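Local coordinates for ACYL carrier protein ACPA (Mycobacterium tuberculosis, PDB 2CGQ) that probably carries growing or finished acyl chains as thioesters on a phosphopantetheine arm, as acyl carrier proteins do, at residues A[33-38]-A[43-48]. Sequence-based numbering, arbitrary orientation.
Sequences ATIQRI and RGITAN
Gln36 and Ile35, neighbours on helix 27-39, meet Ile45 and the backbone of Arg43 in the long loop that follows. Helix 27-39 is the first helix of the acyl carrier protein four-helix bundle, and the loop leads on to helix 59-73. The side chains of Gln36 and Ile45 lie alongside each other, pointing opposite ways. Gln36 CG lies 3.8 Å from Ile45 CG1, so the aliphatic part of the glutamine packs on the isoleucine. A straight CA-CB-CG-CD course (chi2 172°) takes the Gln36 amide on to the loop backbone. Ile35, which is buried, meets Ile45 at a slant. Ile35 CG2 sits 3.8 Å from Ile45 CD1, and Ile35 CD1 lies 4.1 Å from Ile45 CG2. Ile35 also touches Leu65 of helix 59-73 and Phe57 of the loop, and Ile45 touches Val88 at the start of helix 88-96 and Leu55 of the loop. Between these two segments there is also one hydrogen bond: Gln36 NE2 donates to Arg43 O at 2.9 Å with an N-H...O angle of 163°. Arg43 O lies in the plane of the Gln36 amide, whereas Gln36 NE2 stands 45° out of the Arg43 carbonyl plane.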
# COMPACT_ATOMS: atom_id res chain seq x y z
N ALA A 33 -2.22 8.53 1.11
CA ALA A 33 -3.46 9.03 0.47
C ALA A 33 -4.17 7.91 -0.31
O ALA A 33 -5.40 7.82 -0.24
CB ALA A 33 -3.14 10.19 -0.45
N THR A 34 -3.41 7.08 -1.03
CA THR A 34 -4.00 5.97 -1.81
C THR A 34 -4.62 4.95 -0.86
O THR A 34 -5.75 4.44 -1.07
CB THR A 34 -2.90 5.35 -2.72
OG1 THR A 34 -2.52 6.38 -3.70
CG2 THR A 34 -3.39 4.07 -3.42
N ILE A 35 -3.88 4.61 0.19
CA ILE A 35 -4.42 3.74 1.24
C ILE A 35 -5.73 4.30 1.81
O ILE A 35 -6.73 3.61 1.94
CB ILE A 35 -3.37 3.52 2.35
CG1 ILE A 35 -2.26 2.60 1.81
CG2 ILE A 35 -4.06 2.95 3.56
CD1 ILE A 35 -1.00 2.44 2.79
N GLN A 36 -5.73 5.58 2.16
CA GLN A 36 -6.95 6.21 2.64
C GLN A 36 -8.09 6.21 1.64
O GLN A 36 -9.25 6.03 2.03
CB GLN A 36 -6.64 7.62 3.12
CG GLN A 36 -5.78 7.67 4.38
CD GLN A 36 -5.33 9.06 4.72
OE1 GLN A 36 -5.12 9.87 3.81
NE2 GLN A 36 -5.21 9.37 6.03
N ARG A 37 -7.78 6.46 0.36
CA ARG A 37 -8.82 6.48 -0.67
C ARG A 37 -9.48 5.08 -0.75
O ARG A 37 -10.70 4.95 -0.73
CB ARG A 37 -8.15 6.86 -2.00
CG ARG A 37 -8.88 7.66 -3.00
CD ARG A 37 -8.35 7.36 -4.43
NE ARG A 37 -8.43 5.89 -4.66
CZ ARG A 37 -9.51 5.23 -5.12
NH1 ARG A 37 -10.59 5.87 -5.45
NH2 ARG A 37 -9.50 3.89 -5.15
N ILE A 38 -8.65 4.04 -0.83
CA ILE A 38 -9.15 2.65 -0.91
C ILE A 38 -9.97 2.23 0.29
O ILE A 38 -11.04 1.61 0.14
CB ILE A 38 -7.99 1.64 -1.15
CG1 ILE A 38 -7.43 1.86 -2.54
CG2 ILE A 38 -8.43 0.15 -0.95
CD1 ILE A 38 -6.05 1.21 -2.72
N ARG A 43 -8.25 8.21 8.95
CA ARG A 43 -7.33 7.85 10.00
C ARG A 43 -5.89 8.00 9.55
O ARG A 43 -5.56 7.77 8.38
CB ARG A 43 -7.58 6.42 10.48
CG ARG A 43 -7.24 5.36 9.53
CD ARG A 43 -7.70 3.97 10.07
NE ARG A 43 -6.89 3.55 11.23
CZ ARG A 43 -7.02 2.35 11.82
NH1 ARG A 43 -6.23 2.02 12.84
NH2 ARG A 43 -7.90 1.47 11.37
N GLY A 44 -5.03 8.36 10.48
CA GLY A 44 -3.61 8.45 10.20
C GLY A 44 -3.01 7.09 9.83
O GLY A 44 -3.37 6.05 10.41
N ILE A 45 -2.10 7.12 8.87
CA ILE A 45 -1.43 5.90 8.38
C ILE A 45 0.04 5.91 8.77
O ILE A 45 0.71 6.88 8.50
CB ILE A 45 -1.52 5.82 6.82
CG1 ILE A 45 -2.98 5.91 6.33
CG2 ILE A 45 -0.88 4.56 6.31
CD1 ILE A 45 -3.94 4.86 6.89
N THR A 46 0.53 4.85 9.40
CA THR A 46 1.92 4.77 9.83
C THR A 46 2.56 3.46 9.43
O THR A 46 1.87 2.46 9.27
CB THR A 46 2.03 4.96 11.38
OG1 THR A 46 1.18 3.99 12.05
CG2 THR A 46 1.59 6.37 11.72
N ALA A 47 3.89 3.47 9.27
CA ALA A 47 4.61 2.38 8.71
C ALA A 47 4.50 1.06 9.46
O ALA A 47 4.65 0.02 8.87
CB ALA A 47 6.05 2.76 8.52
N ASN A 48 4.21 1.11 10.78
CA ASN A 48 4.03 -0.10 11.60
C ASN A 48 2.69 -0.81 11.45
O ASN A 48 2.55 -1.98 11.86
CB ASN A 48 4.24 0.27 13.08
CG ASN A 48 3.19 1.19 13.54
OD1 ASN A 48 2.98 2.24 12.93
ND2 ASN A 48 2.48 0.81 14.62